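Peptidase (Yersinia bercovieri, PDB 5NYW) is of unknown function but, as an ancestral beta-subunit (Anbu) related to proteasome and HslV subunits in the Ntn-hydrolase clan, probably acts as a peptidase. Local coordinates at residues Q63-D68 and V91-N96; M75-A78 and E82-T85; G124-H129 and F136-Q141; Q170-A175 and V195-L200; S181-N186 and M220-W225. All coordinates share one frame; numbering follows the deposited sequence.

Interactions 3 and 4 are buried, 1 and 5 lie at the surface, and 2 is partly covered. Helix 80-98 serves interactions 1 and 2, which touch through Cys66 and Met75, while helix 168-185 serves 4 and 5 on the far side of the fold from interaction 1. Interaction 3 lies in the sheet, touching interaction 2 through Phe136 and interaction 4 through Leu125. The chemistry follows the place: a lone salt bridge in 1, a carboxylate on a backbone N-H in 2, a strand ladder with an ion pair and aromatic packing in 3, purely apolar methionine packing in 4, and a leucine laid on a guanidinium face, with a bridging water, in 5.

Interaction 1 of 5, residues Q63-D68 and V91-N96; sequences QRRCLD and VREVIN. With SO4 (sulfate ion), chain B.
Arg65 and Glu93 reach toward each other from opposite directions and meet end-on, the whole contact resting on this one ion pair. NH2 of Arg65 lies 2.8 Å from OE1 of Glu93 and NH1 of Arg65 lies 3.0 Å from OE2 of Glu93, each N-H fairly straight at 160° and each oxygen offering its syn lone pair. The two flat groups are nearly coplanar, 9° apart, so both prongs of the grip lie in the guanidinium plane; a weak third bond runs diagonally from NH2 to OE2. Both chains are extended, Glu93 with CG anti to its backbone N (chi1 172°), and they span a gap of 13.8 Å between the two CA atoms. Helices 52-65 and 80-98 form one outer helical layer of the alpha-beta-beta-alpha sandwich of Ntn hydrolases, and their apolar packing lies beside the ion pair, where Val94 rests on Ile58 and Leu61. On the loose side, a sulfate ion, probably from the crystallisation liquor, sits at the guanidinium edge of Arg65, its O3 held weakly by NE at 3.5 Å. Arg64 NH1 comes no closer than 3.7 Å to sulfate O2.

Interaction 2 of 5, residues M75-A78 and E82-T85; sequences MNVA and EAAT
Val77 and Glu82 bring their CA atoms within 5.8 Å of each other where the irregular segment 75-78 runs up to the first turn of helix 80-98. From the helix, the Glu82 chain turns back over the loop: CG stands beside the backbone N (chi1 -62°), the rest is extended and brings the carboxylate to the N-H of Ala78. OE1 of Glu82 accepts the N-H of Ala78 at 2.8 Å with an angle of 157°, the donor coming from above the carboxylate plane, 53° out of it. Glu82 OE1 also lies 3.6 Å from Val77 CA, while OE2 is brushed by the Ala78 methyl. This pattern resembles a capping box: Glu82 N makes a weak hydrogen bond to Ser79 OG, consistent with Ser79 as N-cap, but the returning carboxylate takes the N-H of the residue before Ser79 instead of that of Ser79 itself. Its negative charge at the helix start would probably be favoured by the helix dipole. Below the carboxylate the contact is apolar. Val77 and Glu82 slide past each other in opposite directions, with Val77 CB 3.7 Å from Glu82 CB, and Val77 CG2 meets the methyl CB of Ala83 at 3.8 Å. Ala83 in turn touches Leu74 of the loop and Leu116 of strand 112-120, carrying this small apolar patch toward the sheet. Val77 O accepts from Arg42 NH1. Further along the helix, Thr85 packs on Arg97 of a neighbouring subunit.

Interaction 3 of 5, residues G124-H129 and F136-Q141; sequences GLRLFH and FIEATQ
Arg126 grips Glu138 side-on, with NE 2.6 Å from OE2 of Glu138 and NH2 3.1 Å from OE1 of Glu138. The first bond is fairly straight at 161°, and guanidinium and carboxylate are nearly coplanar. A bend at chi3 (77°) turns the arginine's NE and NH2 edge to the acid. Water 1 accepts from Leu127 N at 2.9 Å and lies next to Glu138 OE2. Behind the ion pair runs the antiparallel ladder of a beta hairpin. His129 and Ile137 form a hydrogen-bonded pair, His129 N lying 2.9 Å from Ile137 O. The return bond, from Ile137 N to His129 O, measures 3.1 Å, and Ala139 N binds Leu127 O. Phe128 and Glu138 are the non-hydrogen-bonded pair between; Glu138 N binds Gln56 of a neighbouring subunit. Glu138 CG lies over one face of the Phe128 ring in a CH-pi contact, 4.1 Å from the centroid, and the carboxylate is stacked on the ring's outer end. The Phe136 ring runs alongside, its plane 85° from that of Phe128. Arg126, Phe128 and Phe136 meet helix 80-98, while Leu127, Ile137 and Ala139 face Phe146 of strand 145-149 in the other sheet.

Interaction 4 of 5, residues Q170-A175 and V195-L200; sequences QAMQCA and VMIYPL
Met172 spans the gap between helix 170-175 and strand 195-199, its CA 7.3 Å from that of Ile197. CB, pointing at the strand, touches Ile197 first: Met172 CB lies 4.0 Å from Ile197 CD1, the tip of an ethyl branch that leans back toward the helix. With CG anti to the backbone N, chi1 178° carries CG along the strand toward Val195, and the bends at chi2 and chi3 turn the methyl down onto it. The sulfur SD of Met172 lies 4.1 Å from Val195 CB. CE, the methyl at the tip, does most of the touching. Met172 CE rests 3.9 Å from Val195 CB and 3.8 Å from Ile197 CG1, between Val195, which points at the helix, and the ethyl branch of Ile197, which bends toward it. Met172 CE also approaches Met196 O to 3.3 Å, so the methyl sits right on the strand backbone. The side chain of Met196 itself leaves the opposite face of the strand. From outside, Leu241 of a neighbouring subunit packs on Met172 and Leu239 of that subunit on Ile197. The same helix also rests on strand 2-7, with Ala171, Cys174 and Ala175 on Met6. Helix and strand run nearly antiparallel at 159°, their axes 9.6 Å apart, as an outer helix laid on one sheet of the alpha-beta-beta-alpha sandwich that defines the Ntn-hydrolase fold of proteasome-type subunits.

Interaction 5 of 5, residues S181-N186 and M220-W225; sequences STLRSN and MIRKGW
Leu183 and Arg222 meet at about a right angle where the end of helix 168-185 comes beside helix 216-234, two helices on one outer side of the Ntn-hydrolase sandwich. Arg222 carries the contact. A bend at chi3 (86°) turns its guanidinium toward the other helix, and CD1 of Leu183 rests over one face of it, 3.4 Å above the plane and set toward the rim. NH2 of Arg222 meets the Leu183 chain lower down, 3.5 Å from CB of Leu183. Leucine thus packs on the flat charged group, whose NE is held by a salt bridge to Asp180. Asp180 also takes Arg184 NE, and its negative charge gathers the two arginines: NE of Arg184 and NH2 of Arg222 stand 5.0 Å apart, a spacing the shared carboxylate would probably ease. Arg184, extended from CG to NE, lays its side chain past the edge of the Arg222 guanidinium and reaches on to the other helix. There it does not touch directly; NH2 of Arg184 is 4.2 Å from the carbonyl O of Arg222. Water 2 fills this gap, accepting from Arg184 NH2 and donating to Arg222 O. Around the contact, Trp225 packs on Ile177 and Asp180 of helix 168-185, and Lys155 of a neighbouring subunit binds Ser185 O. Within segment 181-186, Ser185 OG donates to Ser181 O at 3.1 Å, with a C=O...donor angle of 166°.

Interaction 1 of 5, residues Q63-D68 and V91-N96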
# COMPACT_ATOMS: atom_id res chain seq x y z
N GLN L 63 -1.73 14.08 -35.49
CA GLN L 63 -1.48 14.18 -36.93
C GLN L 63 -0.90 12.87 -37.46
O GLN L 63 -1.28 12.40 -38.53
CB GLN L 63 -0.51 15.31 -37.22
CG GLN L 63 -1.10 16.70 -37.04
CD GLN L 63 -0.04 17.77 -37.10
OE1 GLN L 63 1.14 17.50 -36.84
NE2 GLN L 63 -0.44 19.00 -37.39
N ARG L 64 0.03 12.30 -36.71
CA ARG L 64 0.68 11.05 -37.11
C ARG L 64 -0.30 9.87 -37.09
O ARG L 64 -0.30 9.04 -38.00
CB ARG L 64 1.87 10.76 -36.18
CG ARG L 64 3.22 10.63 -36.86
CD ARG L 64 3.29 9.40 -37.74
NE ARG L 64 2.42 8.33 -37.24
CZ ARG L 64 2.16 7.19 -37.88
NH1 ARG L 64 1.34 6.29 -37.33
NH2 ARG L 64 2.72 6.94 -39.05
N ARG L 65 -1.16 9.83 -36.08
CA ARG L 65 -2.10 8.74 -35.93
C ARG L 65 -3.27 8.79 -36.92
O ARG L 65 -3.95 7.80 -37.13
CB ARG L 65 -2.60 8.71 -34.49
CG ARG L 65 -1.54 8.21 -33.53
CD ARG L 65 -1.88 8.50 -32.07
NE ARG L 65 -0.78 8.09 -31.20
CZ ARG L 65 -0.71 8.37 -29.90
NH1 ARG L 65 -1.68 9.06 -29.31
NH2 ARG L 65 0.33 7.97 -29.21
N CYS L 66 -3.50 9.95 -37.52
CA CYS L 66 -4.50 10.09 -38.58
C CYS L 66 -4.12 9.33 -39.85
O CYS L 66 -4.97 9.09 -40.71
CB CYS L 66 -4.73 11.57 -38.90
SG CYS L 66 -5.90 12.38 -37.80
N LEU L 67 -2.83 9.03 -40.01
CA LEU L 67 -2.35 8.28 -41.17
C LEU L 67 -2.42 6.77 -40.95
O LEU L 67 -2.14 6.00 -41.86
CB LEU L 67 -0.92 8.69 -41.51
CG LEU L 67 -0.71 10.15 -41.92
CD1 LEU L 67 0.76 10.41 -42.16
CD2 LEU L 67 -1.53 10.45 -43.15
N ASP L 68 -2.79 6.38 -39.73
CA ASP L 68 -2.91 4.97 -39.34
C ASP L 68 -4.38 4.63 -39.13
O ASP L 68 -4.95 4.96 -38.09
CB ASP L 68 -2.10 4.72 -38.06
CG ASP L 68 -2.17 3.28 -37.58
OD1 ASP L 68 -2.75 2.43 -38.28
OD2 ASP L 68 -1.63 3.00 -36.48
N VAL L 91 -3.74 14.23 -24.31
CA VAL L 91 -3.23 15.16 -23.29
C VAL L 91 -2.59 14.45 -22.09
O VAL L 91 -1.45 14.76 -21.73
CB VAL L 91 -4.34 16.09 -22.78
CG1 VAL L 91 -3.88 16.78 -21.52
CG2 VAL L 91 -4.71 17.11 -23.84
N ARG L 92 -3.29 13.49 -21.49
CA ARG L 92 -2.77 12.72 -20.35
C ARG L 92 -1.52 11.91 -20.71
O ARG L 92 -0.57 11.84 -19.93
CB ARG L 92 -3.84 11.77 -19.77
CG ARG L 92 -4.92 12.47 -18.95
CD ARG L 92 -5.91 11.49 -18.25
NE ARG L 92 -6.78 10.74 -19.16
CZ ARG L 92 -8.02 11.13 -19.51
NH1 ARG L 92 -8.51 12.30 -19.07
NH2 ARG L 92 -8.75 10.39 -20.33
N GLU L 93 -1.52 11.31 -21.91
CA GLU L 93 -0.39 10.53 -22.40
C GLU L 93 0.90 11.33 -22.47
O GLU L 93 1.97 10.87 -22.05
CB GLU L 93 -0.70 9.98 -23.79
CG GLU L 93 0.47 9.32 -24.47
CD GLU L 93 0.19 8.99 -25.93
OE1 GLU L 93 1.09 8.47 -26.61
OE2 GLU L 93 -0.93 9.27 -26.41
N VAL L 94 0.81 12.52 -23.06
CA VAL L 94 1.96 13.39 -23.22
C VAL L 94 2.45 13.97 -21.89
O VAL L 94 3.66 13.97 -21.62
CB VAL L 94 1.63 14.52 -24.19
CG1 VAL L 94 2.72 15.58 -24.19
CG2 VAL L 94 1.42 13.93 -25.58
N ILE L 95 1.54 14.42 -21.03
CA ILE L 95 1.95 14.98 -19.74
C ILE L 95 2.62 13.95 -18.83
O ILE L 95 3.68 14.21 -18.25
CB ILE L 95 0.75 15.60 -19.00
CG1 ILE L 95 0.33 16.88 -19.70
CG2 ILE L 95 1.11 15.93 -17.55
CD1 ILE L 95 -0.84 17.57 -19.06
N ASN L 96 2.03 12.76 -18.74
CA ASN L 96 2.59 11.71 -17.91
C ASN L 96 3.94 11.24 -18.44
O ASN L 96 4.82 10.85 -17.67
CB ASN L 96 1.61 10.55 -17.78
CG ASN L 96 0.42 10.90 -16.90
OD1 ASN L 96 0.39 11.96 -16.26
ND2 ASN L 96 -0.55 10.00 -16.83
S SO4 B . 1.50 5.24 -32.51
O1 SO4 B . 0.58 4.86 -31.45
O2 SO4 B . 0.77 5.35 -33.78
O3 SO4 B . 2.13 6.53 -32.22
O4 SO4 B . 2.53 4.20 -32.61

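Interaction 2 of 5, residues M75-A78 and E82-T85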
# COMPACT_ATOMS: atom_id res chain seq x y z
N MET L 75 -9.69 11.17 -37.61
CA MET L 75 -10.35 11.01 -38.91
C MET L 75 -11.44 9.95 -38.90
O MET L 75 -12.29 9.92 -39.79
CB MET L 75 -9.31 10.71 -39.98
CG MET L 75 -8.33 11.85 -40.09
SD MET L 75 -9.12 13.43 -40.45
CE MET L 75 -9.49 13.24 -42.19
N ASN L 76 -11.38 9.04 -37.92
CA ASN L 76 -12.38 7.98 -37.82
C ASN L 76 -13.26 8.00 -36.56
O ASN L 76 -14.04 7.08 -36.34
CB ASN L 76 -11.71 6.61 -37.97
CG ASN L 76 -10.67 6.34 -36.90
OD1 ASN L 76 -10.82 6.74 -35.74
ND2 ASN L 76 -9.60 5.64 -37.28
N VAL L 77 -13.14 9.02 -35.70
CA VAL L 77 -14.08 9.15 -34.59
C VAL L 77 -15.44 9.54 -35.19
O VAL L 77 -15.50 10.31 -36.16
CB VAL L 77 -13.66 10.21 -33.51
CG1 VAL L 77 -12.44 9.72 -32.73
CG2 VAL L 77 -13.39 11.57 -34.13
N ALA L 78 -16.51 8.98 -34.65
CA ALA L 78 -17.85 9.17 -35.22
C ALA L 78 -18.46 10.53 -34.88
O ALA L 78 -19.25 11.07 -35.66
CB ALA L 78 -18.78 8.05 -34.77
N GLU L 82 -16.38 12.12 -29.26
CA GLU L 82 -15.33 11.10 -29.29
C GLU L 82 -14.00 11.75 -29.61
O GLU L 82 -12.97 11.36 -29.08
CB GLU L 82 -15.64 10.02 -30.34
CG GLU L 82 -16.92 9.24 -30.09
CD GLU L 82 -17.13 8.14 -31.10
OE1 GLU L 82 -16.28 8.00 -32.01
OE2 GLU L 82 -18.15 7.42 -31.01
N ALA L 83 -14.03 12.77 -30.45
CA ALA L 83 -12.84 13.53 -30.75
C ALA L 83 -12.30 14.16 -29.46
O ALA L 83 -11.10 14.15 -29.21
CB ALA L 83 -13.13 14.57 -31.78
N ALA L 84 -13.20 14.68 -28.63
CA ALA L 84 -12.82 15.27 -27.34
C ALA L 84 -12.23 14.27 -26.36
O ALA L 84 -11.24 14.59 -25.70
CB ALA L 84 -14.03 15.97 -26.70
N THR L 85 -12.82 13.08 -26.24
CA THR L 85 -12.24 12.06 -25.36
C THR L 85 -10.84 11.70 -25.89
O THR L 85 -9.93 11.43 -25.11
CB THR L 85 -13.10 10.76 -25.23
OG1 THR L 85 -13.17 10.06 -26.47
CG2 THR L 85 -14.48 11.09 -24.72

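Interaction 3 of 5, residues G124-H129 and F136-Q141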
# COMPACT_ATOMS: atom_id res chain seq x y z
N GLY L 124 -24.41 18.68 -35.75
CA GLY L 124 -24.26 20.12 -35.82
C GLY L 124 -22.89 20.55 -35.32
O GLY L 124 -21.99 19.75 -35.14
N LEU L 125 -22.73 21.85 -35.11
CA LEU L 125 -21.48 22.38 -34.61
C LEU L 125 -21.25 21.98 -33.18
O LEU L 125 -22.17 22.02 -32.38
CB LEU L 125 -21.49 23.89 -34.68
CG LEU L 125 -21.94 24.42 -36.02
CD1 LEU L 125 -22.12 25.88 -35.80
CD2 LEU L 125 -20.91 24.11 -37.08
N ARG L 126 -20.02 21.60 -32.85
CA ARG L 126 -19.68 21.35 -31.45
C ARG L 126 -18.34 22.00 -31.11
O ARG L 126 -17.44 22.07 -31.94
CB ARG L 126 -19.66 19.85 -31.16
CG ARG L 126 -20.98 19.19 -31.46
CD ARG L 126 -21.04 17.73 -31.06
NE ARG L 126 -21.23 17.55 -29.62
CZ ARG L 126 -21.45 16.37 -29.05
NH1 ARG L 126 -21.53 15.28 -29.80
NH2 ARG L 126 -21.62 16.28 -27.73
N LEU L 127 -18.24 22.50 -29.88
CA LEU L 127 -17.04 23.19 -29.40
C LEU L 127 -16.70 22.75 -27.98
O LEU L 127 -17.58 22.76 -27.12
CB LEU L 127 -17.26 24.71 -29.43
CG LEU L 127 -16.19 25.59 -28.77
CD1 LEU L 127 -14.86 25.43 -29.47
CD2 LEU L 127 -16.63 27.06 -28.71
N PHE L 128 -15.45 22.35 -27.73
CA PHE L 128 -15.01 21.87 -26.41
C PHE L 128 -13.81 22.63 -25.86
O PHE L 128 -12.98 23.16 -26.62
CB PHE L 128 -14.63 20.37 -26.40
CG PHE L 128 -15.77 19.42 -26.71
CD1 PHE L 128 -16.26 19.28 -28.01
CD2 PHE L 128 -16.40 18.73 -25.69
CE1 PHE L 128 -17.31 18.42 -28.29
CE2 PHE L 128 -17.46 17.89 -25.96
CZ PHE L 128 -17.91 17.73 -27.26
N HIS L 129 -13.73 22.68 -24.53
CA HIS L 129 -12.53 23.12 -23.84
C HIS L 129 -11.93 21.93 -23.10
O HIS L 129 -12.53 21.44 -22.15
CB HIS L 129 -12.86 24.30 -22.88
CG HIS L 129 -11.73 24.72 -22.00
ND1 HIS L 129 -11.82 25.80 -21.14
CD2 HIS L 129 -10.49 24.21 -21.81
CE1 HIS L 129 -10.69 25.94 -20.48
NE2 HIS L 129 -9.86 24.98 -20.86
N PHE L 136 -13.13 17.52 -19.94
CA PHE L 136 -13.53 18.64 -20.80
C PHE L 136 -14.98 19.13 -20.59
O PHE L 136 -15.83 18.42 -20.06
CB PHE L 136 -13.34 18.24 -22.26
CG PHE L 136 -13.96 16.90 -22.61
CD1 PHE L 136 -15.31 16.79 -22.87
CD2 PHE L 136 -13.16 15.78 -22.71
CE1 PHE L 136 -15.87 15.56 -23.21
CE2 PHE L 136 -13.72 14.55 -23.06
CZ PHE L 136 -15.07 14.44 -23.30
N ILE L 137 -15.25 20.35 -21.06
CA ILE L 137 -16.60 20.88 -21.07
C ILE L 137 -17.00 21.31 -22.48
O ILE L 137 -16.15 21.56 -23.34
CB ILE L 137 -16.75 22.08 -20.14
CG1 ILE L 137 -15.80 23.20 -20.58
CG2 ILE L 137 -16.46 21.67 -18.71
CD1 ILE L 137 -15.94 24.52 -19.78
N GLU L 138 -18.30 21.41 -22.69
CA GLU L 138 -18.82 21.73 -24.01
C GLU L 138 -19.57 23.08 -23.98
O GLU L 138 -20.28 23.40 -23.01
CB GLU L 138 -19.73 20.57 -24.50
CG GLU L 138 -20.18 20.68 -25.95
CD GLU L 138 -20.82 19.40 -26.47
OE1 GLU L 138 -21.03 18.46 -25.66
OE2 GLU L 138 -21.05 19.30 -27.71
N ALA L 139 -19.39 23.86 -25.03
CA ALA L 139 -20.08 25.13 -25.15
C ALA L 139 -21.55 24.87 -25.42
O ALA L 139 -21.91 23.92 -26.12
CB ALA L 139 -19.46 25.98 -26.24
N THR L 140 -22.40 25.71 -24.85
CA THR L 140 -23.83 25.63 -25.05
C THR L 140 -24.30 26.98 -25.60
O THR L 140 -23.49 27.82 -25.96
CB THR L 140 -24.57 25.33 -23.74
OG1 THR L 140 -24.52 26.48 -22.88
CG2 THR L 140 -23.97 24.12 -23.04
N GLN L 141 -25.61 27.15 -25.71
CA GLN L 141 -26.18 28.42 -26.14
C GLN L 141 -26.07 29.49 -25.04
O GLN L 141 -26.09 30.69 -25.33
CB GLN L 141 -27.63 28.19 -26.58
CG GLN L 141 -27.69 27.26 -27.79
CD GLN L 141 -29.09 27.04 -28.33
OE1 GLN L 141 -30.07 27.61 -27.83
NE2 GLN L 141 -29.20 26.20 -29.35
O HOH W 1 -20.75 22.41 -28.40

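Interaction 4 of 5, residues Q170-A175 and V195-L200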
# COMPACT_ATOMS: atom_id res chain seq x y z
N GLN L 170 -19.95 39.29 -37.52
CA GLN L 170 -19.89 40.08 -36.31
C GLN L 170 -19.12 39.33 -35.22
O GLN L 170 -18.47 39.96 -34.38
CB GLN L 170 -21.29 40.43 -35.82
CG GLN L 170 -22.07 41.37 -36.70
CD GLN L 170 -23.32 41.86 -36.00
OE1 GLN L 170 -23.70 41.34 -34.95
NE2 GLN L 170 -23.97 42.87 -36.57
N ALA L 171 -19.21 38.01 -35.21
CA ALA L 171 -18.44 37.20 -34.25
C ALA L 171 -16.94 37.32 -34.50
O ALA L 171 -16.15 37.48 -33.57
CB ALA L 171 -18.86 35.77 -34.32
N MET L 172 -16.55 37.25 -35.76
CA MET L 172 -15.15 37.40 -36.07
C MET L 172 -14.70 38.82 -35.73
O MET L 172 -13.61 39.00 -35.17
CB MET L 172 -14.89 37.09 -37.54
CG MET L 172 -13.42 37.29 -37.92
SD MET L 172 -12.27 36.35 -36.86
CE MET L 172 -12.58 34.68 -37.40
N GLN L 173 -15.55 39.81 -36.01
CA GLN L 173 -15.24 41.20 -35.62
C GLN L 173 -15.03 41.34 -34.12
O GLN L 173 -14.07 41.97 -33.68
CB GLN L 173 -16.36 42.16 -36.03
CG GLN L 173 -16.36 42.52 -37.49
CD GLN L 173 -17.52 43.43 -37.87
OE1 GLN L 173 -18.62 43.31 -37.35
NE2 GLN L 173 -17.25 44.38 -38.76
N CYS L 174 -15.90 40.70 -33.36
CA CYS L 174 -15.79 40.70 -31.91
C CYS L 174 -14.46 40.07 -31.47
O CYS L 174 -13.77 40.63 -30.62
CB CYS L 174 -16.98 39.97 -31.31
SG CYS L 174 -16.93 39.77 -29.54
N ALA L 175 -14.10 38.93 -32.06
CA ALA L 175 -12.82 38.27 -31.76
C ALA L 175 -11.62 39.19 -32.04
O ALA L 175 -10.69 39.24 -31.24
CB ALA L 175 -12.68 36.96 -32.54
N VAL L 195 -6.68 33.14 -37.83
CA VAL L 195 -8.13 33.18 -37.67
C VAL L 195 -8.85 32.29 -38.70
O VAL L 195 -8.29 31.91 -39.72
CB VAL L 195 -8.66 34.63 -37.80
CG1 VAL L 195 -7.94 35.57 -36.85
CG2 VAL L 195 -8.52 35.12 -39.23
N MET L 196 -10.09 31.95 -38.40
CA MET L 196 -10.91 31.20 -39.33
C MET L 196 -12.40 31.34 -39.08
O MET L 196 -12.84 31.39 -37.94
CB MET L 196 -10.53 29.72 -39.29
CG MET L 196 -11.48 28.88 -40.10
SD MET L 196 -10.95 27.21 -40.21
CE MET L 196 -12.48 26.42 -40.73
N ILE L 197 -13.17 31.43 -40.16
CA ILE L 197 -14.61 31.33 -40.07
C ILE L 197 -15.06 30.00 -40.67
O ILE L 197 -14.71 29.68 -41.81
CB ILE L 197 -15.30 32.47 -40.81
CG1 ILE L 197 -14.92 33.81 -40.21
CG2 ILE L 197 -16.80 32.22 -40.83
CD1 ILE L 197 -15.52 35.00 -40.95
N TYR L 198 -15.81 29.22 -39.90
CA TYR L 198 -16.39 27.98 -40.40
C TYR L 198 -17.91 28.06 -40.44
O TYR L 198 -18.57 27.99 -39.40
CB TYR L 198 -16.00 26.77 -39.55
CG TYR L 198 -16.69 25.52 -40.04
CD1 TYR L 198 -16.16 24.78 -41.10
CD2 TYR L 198 -17.90 25.10 -39.49
CE1 TYR L 198 -16.81 23.65 -41.56
CE2 TYR L 198 -18.54 23.98 -39.95
CZ TYR L 198 -18.00 23.26 -40.98
OH TYR L 198 -18.66 22.13 -41.42
N PRO L 199 -18.47 28.22 -41.64
CA PRO L 199 -19.94 28.21 -41.78
C PRO L 199 -20.57 26.81 -41.63
O PRO L 199 -20.00 25.81 -42.05
CB PRO L 199 -20.16 28.79 -43.18
CG PRO L 199 -18.88 28.59 -43.90
CD PRO L 199 -17.78 28.58 -42.88
N LEU L 200 -21.74 26.77 -40.98
CA LEU L 200 -22.48 25.54 -40.76
C LEU L 200 -22.66 24.73 -42.05
O LEU L 200 -22.98 25.27 -43.10
CB LEU L 200 -23.85 25.84 -40.14
CG LEU L 200 -24.85 24.69 -39.99
CD1 LEU L 200 -24.31 23.62 -39.05
CD2 LEU L 200 -26.21 25.20 -39.51

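Interaction 5 of 5, residues S181-N186 and M220-W225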
# COMPACT_ATOMS: atom_id res chain seq x y z
N SER L 181 -7.68 44.61 -27.80
CA SER L 181 -7.57 45.01 -26.40
C SER L 181 -6.50 44.20 -25.65
O SER L 181 -5.85 44.73 -24.74
CB SER L 181 -8.92 44.87 -25.74
OG SER L 181 -9.83 45.76 -26.34
N THR L 182 -6.34 42.93 -26.02
CA THR L 182 -5.35 42.02 -25.42
C THR L 182 -3.90 42.38 -25.84
O THR L 182 -2.99 42.44 -25.00
CB THR L 182 -5.69 40.55 -25.78
OG1 THR L 182 -7.04 40.25 -25.37
CG2 THR L 182 -4.75 39.60 -25.08
N LEU L 183 -3.68 42.60 -27.14
CA LEU L 183 -2.39 43.08 -27.67
C LEU L 183 -1.95 44.38 -26.99
O LEU L 183 -0.76 44.57 -26.70
CB LEU L 183 -2.48 43.30 -29.18
CG LEU L 183 -2.61 42.03 -30.02
CD1 LEU L 183 -3.19 42.31 -31.38
CD2 LEU L 183 -1.25 41.43 -30.18
N ARG L 184 -2.90 45.28 -26.76
CA ARG L 184 -2.62 46.59 -26.14
C ARG L 184 -2.27 46.56 -24.66
O ARG L 184 -1.68 47.51 -24.14
CB ARG L 184 -3.81 47.55 -26.26
CG ARG L 184 -4.18 48.05 -27.63
CD ARG L 184 -5.49 48.81 -27.49
NE ARG L 184 -5.93 49.45 -28.73
CZ ARG L 184 -5.62 50.70 -29.04
NH1 ARG L 184 -4.87 51.42 -28.23
NH2 ARG L 184 -6.08 51.23 -30.17
N SER L 185 -2.69 45.50 -23.96
CA SER L 185 -2.62 45.51 -22.50
C SER L 185 -1.61 44.53 -21.92
O SER L 185 -1.24 44.65 -20.76
CB SER L 185 -4.00 45.21 -21.92
OG SER L 185 -4.87 46.29 -22.19
N ASN L 186 -1.19 43.57 -22.75
CA ASN L 186 -0.28 42.50 -22.35
C ASN L 186 0.67 42.07 -23.47
O ASN L 186 0.25 41.56 -24.50
CB ASN L 186 -1.11 41.29 -21.89
CG ASN L 186 -0.28 40.24 -21.20
OD1 ASN L 186 0.52 39.55 -21.84
ND2 ASN L 186 -0.47 40.10 -19.89
N MET L 220 -7.44 48.76 -39.88
CA MET L 220 -8.61 49.64 -39.98
C MET L 220 -9.60 49.48 -38.83
O MET L 220 -10.12 50.48 -38.33
CB MET L 220 -9.33 49.41 -41.30
CG MET L 220 -10.35 50.45 -41.64
SD MET L 220 -11.11 50.15 -43.25
CE MET L 220 -12.46 51.33 -43.21
N ILE L 221 -9.90 48.24 -38.45
CA ILE L 221 -10.89 48.01 -37.40
C ILE L 221 -10.33 48.43 -36.04
O ILE L 221 -11.10 48.80 -35.15
CB ILE L 221 -11.39 46.53 -37.38
CG1 ILE L 221 -12.63 46.40 -36.49
CG2 ILE L 221 -10.29 45.56 -36.96
CD1 ILE L 221 -13.33 45.08 -36.57
N ARG L 222 -9.02 48.32 -35.85
CA ARG L 222 -8.36 48.76 -34.62
C ARG L 222 -8.44 50.30 -34.53
O ARG L 222 -8.63 50.87 -33.44
CB ARG L 222 -6.91 48.29 -34.55
CG ARG L 222 -6.72 46.78 -34.48
CD ARG L 222 -5.26 46.35 -34.37
NE ARG L 222 -4.82 46.35 -32.98
CZ ARG L 222 -3.62 45.98 -32.56
NH1 ARG L 222 -2.70 45.61 -33.44
NH2 ARG L 222 -3.33 46.01 -31.27
N LYS L 223 -8.23 50.97 -35.66
CA LYS L 223 -8.29 52.44 -35.73
C LYS L 223 -9.72 52.95 -35.56
O LYS L 223 -9.97 53.93 -34.85
CB LYS L 223 -7.71 52.94 -37.07
CG LYS L 223 -7.77 54.44 -37.24
CD LYS L 223 -7.14 54.89 -38.56
CE LYS L 223 -7.27 56.39 -38.77
NZ LYS L 223 -6.57 56.88 -40.00
N GLY L 224 -10.66 52.28 -36.21
CA GLY L 224 -12.06 52.62 -36.09
C GLY L 224 -12.60 52.42 -34.68
O GLY L 224 -13.31 53.28 -34.16
N TRP L 225 -12.26 51.28 -34.07
CA TRP L 225 -12.70 50.97 -32.71
C TRP L 225 -12.08 51.93 -31.69
O TRP L 225 -12.77 52.45 -30.81
CB TRP L 225 -12.35 49.54 -32.35
CG TRP L 225 -12.89 49.15 -31.04
CD1 TRP L 225 -12.19 49.00 -29.88
CD2 TRP L 225 -14.25 48.83 -30.73
NE1 TRP L 225 -13.03 48.63 -28.86
CE2 TRP L 225 -14.30 48.51 -29.36
CE3 TRP L 225 -15.42 48.79 -31.48
CZ2 TRP L 225 -15.49 48.16 -28.72
CZ3 TRP L 225 -16.61 48.44 -30.84
CH2 TRP L 225 -16.63 48.13 -29.47
O HOH W 2 -8.27 50.10 -31.05